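Local coordinates for protein transglutaminase elicitor (Phytophthora sojae, PDB 3TW5) that catalyses the cross-linking of glutamine and lysine side chains as a transglutaminase and probably acts as an elicitor of plant innate immunity, at residues W37-Y45 with I121-W131; S218-G227 with D327-L335. The protein carries 1 engineered substitution. All blocks are in the same frame, centred on the assembly; numbering follows the deposited sequence.

Interaction 1: W37-Y45 with I121-W131. Engineered in segment 121-131: Ser-128 (natural residue Cys).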
# COMPACT_ATOMS: atom_id res chain seq x y z
N TRP A 37 -9.90 2.40 -1.72
CA TRP A 37 -10.58 2.71 -0.46
C TRP A 37 -9.67 2.69 0.76
O TRP A 37 -8.64 2.01 0.77
CB TRP A 37 -11.80 1.81 -0.24
CG TRP A 37 -11.59 0.33 -0.49
CD1 TRP A 37 -11.86 -0.35 -1.64
CD2 TRP A 37 -11.10 -0.64 0.45
NE1 TRP A 37 -11.56 -1.68 -1.48
CE2 TRP A 37 -11.09 -1.88 -0.22
CE3 TRP A 37 -10.65 -0.57 1.77
CZ2 TRP A 37 -10.66 -3.06 0.40
CZ3 TRP A 37 -10.22 -1.74 2.39
CH2 TRP A 37 -10.23 -2.97 1.70
N ALA A 38 -10.05 3.45 1.78
CA ALA A 38 -9.28 3.51 3.02
C ALA A 38 -9.70 2.38 3.95
O ALA A 38 -10.86 1.98 3.99
CB ALA A 38 -9.46 4.85 3.69
N GLY A 39 -8.72 1.87 4.70
CA GLY A 39 -8.94 0.79 5.66
C GLY A 39 -7.69 0.60 6.49
O GLY A 39 -6.62 1.04 6.10
N PRO A 40 -7.82 -0.06 7.65
CA PRO A 40 -6.65 -0.20 8.51
C PRO A 40 -5.73 -1.34 8.08
O PRO A 40 -6.09 -2.14 7.21
CB PRO A 40 -7.25 -0.50 9.88
CG PRO A 40 -8.56 -1.13 9.60
CD PRO A 40 -8.99 -0.77 8.20
N TYR A 41 -4.55 -1.39 8.68
CA TYR A 41 -3.59 -2.45 8.43
C TYR A 41 -3.76 -3.58 9.44
O TYR A 41 -2.88 -4.44 9.57
CB TYR A 41 -2.16 -1.89 8.43
CG TYR A 41 -1.64 -1.42 9.77
CD1 TYR A 41 -0.69 -2.17 10.48
CD2 TYR A 41 -2.10 -0.23 10.34
CE1 TYR A 41 -0.21 -1.74 11.72
CE2 TYR A 41 -1.63 0.20 11.59
CZ TYR A 41 -0.68 -0.55 12.26
OH TYR A 41 -0.21 -0.13 13.48
N TRP A 42 -4.89 -3.57 10.14
CA TRP A 42 -5.28 -4.62 11.09
C TRP A 42 -4.10 -5.19 11.87
O TRP A 42 -3.72 -6.34 11.67
CB TRP A 42 -6.07 -5.73 10.38
CG TRP A 42 -7.28 -5.19 9.71
CD1 TRP A 42 -7.44 -4.93 8.38
CD2 TRP A 42 -8.51 -4.80 10.34
NE1 TRP A 42 -8.70 -4.43 8.14
CE2 TRP A 42 -9.37 -4.33 9.33
CE3 TRP A 42 -8.96 -4.81 11.67
CZ2 TRP A 42 -10.67 -3.88 9.60
CZ3 TRP A 42 -10.25 -4.36 11.93
CH2 TRP A 42 -11.09 -3.90 10.90
N PRO A 43 -3.52 -4.37 12.76
CA PRO A 43 -2.24 -4.66 13.40
C PRO A 43 -2.22 -6.00 14.13
O PRO A 43 -3.24 -6.44 14.67
CB PRO A 43 -2.07 -3.52 14.40
CG PRO A 43 -2.99 -2.46 13.95
CD PRO A 43 -4.14 -3.16 13.33
N THR A 44 -1.05 -6.63 14.14
CA THR A 44 -0.83 -7.90 14.82
C THR A 44 -0.99 -7.74 16.33
O THR A 44 -1.60 -8.58 16.98
CB THR A 44 0.58 -8.46 14.47
OG1 THR A 44 0.71 -8.56 13.05
CG2 THR A 44 0.80 -9.83 15.09
N TYR A 45 -0.45 -6.65 16.87
CA TYR A 45 -0.46 -6.40 18.31
C TYR A 45 -1.87 -6.22 18.89
O TYR A 45 -2.06 -6.29 20.11
CB TYR A 45 0.45 -5.22 18.67
CG TYR A 45 -0.24 -3.88 18.65
CD1 TYR A 45 -0.76 -3.32 19.82
CD2 TYR A 45 -0.38 -3.16 17.46
CE1 TYR A 45 -1.41 -2.09 19.81
CE2 TYR A 45 -1.02 -1.93 17.44
CZ TYR A 45 -1.53 -1.40 18.62
OH TYR A 45 -2.17 -0.18 18.60
N ILE A 121 4.79 -7.32 21.21
CA ILE A 121 4.74 -7.25 19.75
C ILE A 121 4.92 -5.81 19.26
O ILE A 121 4.27 -4.90 19.79
CB ILE A 121 3.41 -7.85 19.21
CG1 ILE A 121 3.24 -9.29 19.70
CG2 ILE A 121 3.35 -7.79 17.69
CD1 ILE A 121 1.82 -9.83 19.60
N PRO A 122 5.80 -5.59 18.26
CA PRO A 122 5.91 -4.29 17.59
C PRO A 122 4.58 -3.86 16.99
O PRO A 122 3.87 -4.67 16.39
CB PRO A 122 6.94 -4.55 16.49
CG PRO A 122 7.78 -5.64 17.02
CD PRO A 122 6.85 -6.52 17.80
N THR A 123 4.24 -2.58 17.15
CA THR A 123 2.92 -2.07 16.78
C THR A 123 2.73 -1.84 15.28
O THR A 123 1.61 -1.61 14.82
CB THR A 123 2.58 -0.77 17.55
OG1 THR A 123 3.69 0.14 17.48
CG2 THR A 123 2.26 -1.07 19.00
N TRP A 124 3.82 -1.89 14.52
CA TRP A 124 3.75 -1.68 13.08
C TRP A 124 3.45 -2.96 12.29
O TRP A 124 3.01 -2.89 11.14
CB TRP A 124 5.02 -0.99 12.57
CG TRP A 124 6.26 -1.84 12.60
CD1 TRP A 124 7.13 -1.99 13.64
CD2 TRP A 124 6.77 -2.63 11.52
NE1 TRP A 124 8.15 -2.83 13.28
CE2 TRP A 124 7.96 -3.24 11.99
CE3 TRP A 124 6.35 -2.89 10.21
CZ2 TRP A 124 8.73 -4.10 11.19
CZ3 TRP A 124 7.11 -3.74 9.41
CH2 TRP A 124 8.29 -4.34 9.90
N PHE A 125 3.70 -4.11 12.91
CA PHE A 125 3.36 -5.42 12.34
C PHE A 125 1.89 -5.45 11.94
O PHE A 125 1.02 -5.14 12.76
CB PHE A 125 3.62 -6.53 13.37
CG PHE A 125 5.07 -6.94 13.50
CD1 PHE A 125 5.39 -8.15 14.10
CD2 PHE A 125 6.10 -6.13 13.03
CE1 PHE A 125 6.72 -8.55 14.23
CE2 PHE A 125 7.43 -6.53 13.16
CZ PHE A 125 7.74 -7.74 13.76
N GLY A 126 1.62 -5.81 10.69
CA GLY A 126 0.25 -5.85 10.19
C GLY A 126 0.12 -6.40 8.78
O GLY A 126 0.99 -7.12 8.30
N ILE A 127 -0.99 -6.05 8.13
CA ILE A 127 -1.29 -6.54 6.79
C ILE A 127 -1.54 -5.41 5.79
O ILE A 127 -2.47 -5.47 4.98
CB ILE A 127 -2.47 -7.55 6.80
CG1 ILE A 127 -3.70 -6.96 7.49
CG2 ILE A 127 -2.05 -8.86 7.46
CD1 ILE A 127 -5.00 -7.64 7.13
N SER A 128 -0.70 -4.37 5.85
CA SER A 128 -0.78 -3.25 4.91
C SER A 128 -0.51 -3.71 3.48
O SER A 128 -1.06 -3.15 2.53
CB SER A 128 0.22 -2.15 5.30
OG SER A 128 1.56 -2.59 5.13
N HIS A 129 0.34 -4.73 3.35
CA HIS A 129 0.67 -5.36 2.08
C HIS A 129 -0.54 -6.07 1.47
O HIS A 129 -0.56 -6.35 0.27
CB HIS A 129 1.80 -6.36 2.27
CG HIS A 129 1.47 -7.45 3.24
ND1 HIS A 129 1.80 -7.38 4.57
CD2 HIS A 129 0.84 -8.64 3.06
CE1 HIS A 129 1.38 -8.48 5.18
NE2 HIS A 129 0.79 -9.26 4.29
N ALA A 130 -1.52 -6.38 2.31
CA ALA A 130 -2.73 -7.08 1.89
C ALA A 130 -3.90 -6.13 1.65
O ALA A 130 -4.68 -6.33 0.71
CB ALA A 130 -3.10 -8.13 2.92
N TRP A 131 -4.02 -5.11 2.49
CA TRP A 131 -5.06 -4.09 2.35
C TRP A 131 -4.90 -3.28 1.07
O TRP A 131 -5.89 -3.04 0.35
CB TRP A 131 -5.09 -3.17 3.57
CG TRP A 131 -5.59 -1.78 3.26
CD1 TRP A 131 -6.85 -1.43 2.86
CD2 TRP A 131 -4.84 -0.57 3.32
NE1 TRP A 131 -6.93 -0.08 2.66
CE2 TRP A 131 -5.71 0.48 2.94
CE3 TRP A 131 -3.52 -0.25 3.65
CZ2 TRP A 131 -5.30 1.82 2.88
CZ3 TRP A 131 -3.11 1.08 3.60
CH2 TRP A 131 -4.00 2.10 3.22

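Interaction 2: S218-G227 with D327-L335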
# COMPACT_ATOMS: atom_id res chain seq x y z
N SER A 218 -4.35 3.19 -14.52
CA SER A 218 -4.07 2.19 -13.50
C SER A 218 -3.35 2.81 -12.29
O SER A 218 -3.09 4.02 -12.28
CB SER A 218 -3.25 1.05 -14.11
OG SER A 218 -2.95 0.04 -13.16
N THR A 219 -3.05 2.00 -11.28
CA THR A 219 -2.29 2.45 -10.11
C THR A 219 -1.43 1.33 -9.50
O THR A 219 -1.43 0.20 -10.00
CB THR A 219 -3.21 3.11 -9.04
OG1 THR A 219 -2.40 3.70 -8.01
CG2 THR A 219 -4.16 2.09 -8.43
N PHE A 220 -0.69 1.65 -8.44
CA PHE A 220 0.23 0.70 -7.80
C PHE A 220 0.29 0.87 -6.29
O PHE A 220 -0.40 1.71 -5.71
CB PHE A 220 1.63 0.79 -8.42
CG PHE A 220 2.21 2.19 -8.42
CD1 PHE A 220 2.84 2.70 -7.30
CD2 PHE A 220 2.14 2.97 -9.57
CE1 PHE A 220 3.38 3.99 -7.30
CE2 PHE A 220 2.68 4.25 -9.59
CZ PHE A 220 3.30 4.76 -8.45
N VAL A 221 1.14 0.05 -5.65
CA VAL A 221 1.38 0.11 -4.21
C VAL A 221 2.82 0.56 -3.98
O VAL A 221 3.74 0.08 -4.65
CB VAL A 221 1.15 -1.26 -3.54
CG1 VAL A 221 1.32 -1.17 -2.04
CG2 VAL A 221 -0.23 -1.80 -3.87
N ALA A 222 3.01 1.47 -3.03
CA ALA A 222 4.33 2.04 -2.75
C ALA A 222 4.71 1.96 -1.28
O ALA A 222 3.84 2.02 -0.40
CB ALA A 222 4.38 3.49 -3.22
N ASP A 223 6.01 1.80 -1.01
CA ASP A 223 6.55 1.97 0.33
C ASP A 223 6.97 3.42 0.48
O ASP A 223 7.90 3.87 -0.18
CB ASP A 223 7.75 1.05 0.58
CG ASP A 223 8.35 1.21 1.98
OD1 ASP A 223 7.72 1.86 2.85
OD2 ASP A 223 9.45 0.68 2.22
N VAL A 224 6.28 4.14 1.36
CA VAL A 224 6.45 5.59 1.46
C VAL A 224 7.27 6.04 2.67
O VAL A 224 7.47 7.24 2.87
CB VAL A 224 5.10 6.32 1.42
CG1 VAL A 224 4.44 6.16 0.06
CG2 VAL A 224 4.18 5.82 2.53
N THR A 225 7.73 5.09 3.48
CA THR A 225 8.53 5.42 4.67
C THR A 225 10.01 5.60 4.37
O THR A 225 10.63 6.55 4.87
CB THR A 225 8.36 4.38 5.81
OG1 THR A 225 8.46 3.05 5.28
CG2 THR A 225 7.01 4.56 6.49
N ALA A 226 10.58 4.69 3.57
CA ALA A 226 12.03 4.64 3.29
C ALA A 226 12.89 4.47 4.55
O ALA A 226 14.12 4.53 4.48
CB ALA A 226 12.48 5.87 2.48
N GLY A 227 12.23 4.24 5.68
CA GLY A 227 12.90 3.95 6.95
C GLY A 227 13.15 2.47 7.13
O GLY A 227 13.26 1.72 6.14
N ASP A 327 17.12 10.70 0.96
CA ASP A 327 16.83 9.68 1.97
C ASP A 327 15.34 9.35 2.01
O ASP A 327 14.95 8.24 2.39
CB ASP A 327 17.27 10.15 3.37
CG ASP A 327 18.78 10.34 3.48
OD1 ASP A 327 19.53 9.69 2.71
OD2 ASP A 327 19.22 11.13 4.34
N ASP A 328 14.51 10.31 1.60
CA ASP A 328 13.06 10.19 1.72
C ASP A 328 12.37 9.99 0.37
O ASP A 328 11.75 10.92 -0.17
CB ASP A 328 12.51 11.43 2.45
CG ASP A 328 11.05 11.27 2.84
OD1 ASP A 328 10.55 10.13 2.90
OD2 ASP A 328 10.40 12.31 3.08
N HIS A 329 12.47 8.77 -0.15
CA HIS A 329 11.83 8.40 -1.41
C HIS A 329 11.39 6.93 -1.36
O HIS A 329 12.01 6.13 -0.65
CB HIS A 329 12.78 8.66 -2.59
CG HIS A 329 14.01 7.80 -2.59
ND1 HIS A 329 14.07 6.59 -3.25
CD2 HIS A 329 15.22 7.98 -2.03
CE1 HIS A 329 15.27 6.06 -3.09
NE2 HIS A 329 15.99 6.89 -2.35
N PRO A 330 10.33 6.57 -2.11
CA PRO A 330 9.80 5.21 -2.09
C PRO A 330 10.84 4.13 -2.39
O PRO A 330 11.64 4.29 -3.32
CB PRO A 330 8.73 5.23 -3.20
CG PRO A 330 8.31 6.64 -3.26
CD PRO A 330 9.55 7.44 -3.01
N ASP A 331 10.83 3.06 -1.60
CA ASP A 331 11.77 1.96 -1.77
C ASP A 331 11.43 1.07 -2.96
O ASP A 331 12.32 0.64 -3.69
CB ASP A 331 11.85 1.11 -0.49
CG ASP A 331 12.83 1.69 0.54
OD1 ASP A 331 13.88 2.23 0.14
OD2 ASP A 331 12.54 1.58 1.75
N PHE A 332 10.14 0.82 -3.16
CA PHE A 332 9.67 -0.04 -4.25
C PHE A 332 8.25 0.30 -4.71
O PHE A 332 7.48 0.94 -3.99
CB PHE A 332 9.76 -1.52 -3.86
CG PHE A 332 9.19 -1.84 -2.51
CD1 PHE A 332 7.81 -1.92 -2.32
CD2 PHE A 332 10.03 -2.08 -1.43
CE1 PHE A 332 7.28 -2.22 -1.06
CE2 PHE A 332 9.51 -2.38 -0.17
CZ PHE A 332 8.13 -2.46 0.01
N LEU A 333 7.92 -0.13 -5.92
CA LEU A 333 6.59 0.00 -6.50
C LEU A 333 6.13 -1.36 -6.99
O LEU A 333 6.88 -2.07 -7.66
CB LEU A 333 6.61 0.97 -7.70
CG LEU A 333 6.49 2.49 -7.57
CD1 LEU A 333 7.51 3.11 -6.63
CD2 LEU A 333 6.60 3.12 -8.96
N TRP A 334 4.90 -1.74 -6.66
CA TRP A 334 4.35 -3.00 -7.17
C TRP A 334 2.86 -2.94 -7.48
O TRP A 334 2.11 -2.19 -6.86
CB TRP A 334 4.66 -4.17 -6.24
CG TRP A 334 4.12 -4.06 -4.84
CD1 TRP A 334 4.69 -3.39 -3.80
CD2 TRP A 334 2.93 -4.67 -4.33
NE1 TRP A 334 3.92 -3.53 -2.67
CE2 TRP A 334 2.84 -4.31 -2.97
CE3 TRP A 334 1.94 -5.48 -4.89
CZ2 TRP A 334 1.78 -4.74 -2.15
CZ3 TRP A 334 0.88 -5.90 -4.08
CH2 TRP A 334 0.81 -5.53 -2.73
N LEU A 335 2.44 -3.74 -8.46
CA LEU A 335 1.04 -3.84 -8.86
C LEU A 335 0.54 -5.27 -8.68
O LEU A 335 1.25 -6.22 -9.02
CB LEU A 335 0.85 -3.44 -10.33
CG LEU A 335 1.42 -2.14 -10.87
CD1 LEU A 335 2.85 -2.34 -11.36
CD2 LEU A 335 0.55 -1.63 -12.01

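Interaction 1: W37-Y45 with I121-W131
Tyr-41 reaches along the 121-131 backbone and donates its OH to Thr-123 O at 2.7 Å, the acceptor lying at the ring edge, in plane. Its CG sits between the backbone N and carbonyl carbon (chi1 69°), which lays the ring along Gly-126, whose CA meets CD1 at the edge. The Tyr-41 backbone also takes part: its O accepts the Ile-127 N-H at 2.9 Å in a nearly straight bond (173°). Tyr-41 CB lies 3.9 Å from CB of Ser-128, a residue engineered in place of a cysteine. Two residues on from Trp-42, Thr-44 N binds Phe-125 O at 2.9 Å. Beyond it the Thr-123 methyl CG2 stands over the centre of the Tyr-45 ring, a CH-pi contact 3.5 Å from the centroid, while Tyr-45 CB rests on Ile-121 CG2.

At the helical end, the Trp-131 side chain is swung away from its backbone N (chi1 152°), and the indole lies against 37-40. Gly-39 O hangs 3.3 Å above the plane of this indole, and NE1 donates to Trp-37 O at 3.3 Å. The Trp-37 ring meets it obliquely, CZ3 touching CD1, and its own NE1 is bound by Glu-138 O. Ile-127 CD1 packs against Trp-42 CB and CD1.

Further out, the N-cap residue Ile-127 has its carbonyl gripped by Ala-130 N and Trp-131 N, Met-155 and Ala-159 of helix 154-167 pack on Trp-42, and Trp-231 meets the Tyr-41 ring edge-to-face. Segment 37-45 thus packs beside the start of helix 128-137, which carries the engineered position; a natural cysteine there is consistent with the nucleophile position in clan CA cysteine peptidases.

Interaction 2: S218-G227 with D327-L335
Val-221 and Trp-334 lie side by side, the CB of the valine standing over one face of the indole, 3.7 Å from the centroid of its five-membered ring. They form an antiparallel hydrogen-bonded pair: Val-221 N donates to Trp-334 O at 2.7 Å, and Trp-334 N returns a bond to Val-221 O at 2.9 Å. The indole NE1 is held by Asn-232 OD1. Ala-222 and Leu-333, the neighbouring non-hydrogen-bonded pair, turn to the other face of the sheet. There Leu-333 CD2 covers the Phe-220 ring, 3.9 Å from its centroid, and Leu-335 CG touches Phe-220 CB, with Phe-220 also packing on Ser-209 and Leu-213 of helix 202-215.

Past Ala-222 the pairing slackens. Asp-223 N to Phe-332 O and Asp-331 N to Asp-223 O are weak bonds, both 3.4 Å. The backbone places Asp-223 CB over one face of the Phe-332 ring; with CG anti to N (chi1 180°) the carboxylate extends onward and OD2 comes beside Asp-331 OD2, two acceptors with no bond between them. Asp-223 OD1 instead accepts Thr-225 N and also Trp-231 N. Farther along, Ala-226 CB meets the carbonyls of Asp-327 and His-329 near the exposed Asp-327 and Gly-227. The contact is an antiparallel pairing of strands 221-223 and 333-336 inside the large antiparallel sheet, followed by an Asx turn at Asp-223.

Overall arrangement
The centres of interactions 1 and 2 lie about 16 Å apart, and helix 128-137 joins them. Its first turn belongs to interaction 1, yet His-129 O packs 3.4 Å from Trp-334 CH2, and Ser-132, Pro-133 and Ile-136 lie against side chains of the 221-223 and 333-336 strands. The neighbouring residues Trp-231 and Asn-232 form a second link, each reaching both contacts; on the side of interaction 1, Asn-232 gives its backbone N in a weak bond to the engineered Ser-128 OG. The helix start with the engineered position is thus seated on the sheet, consistent with a clan CA-type active site near this junction.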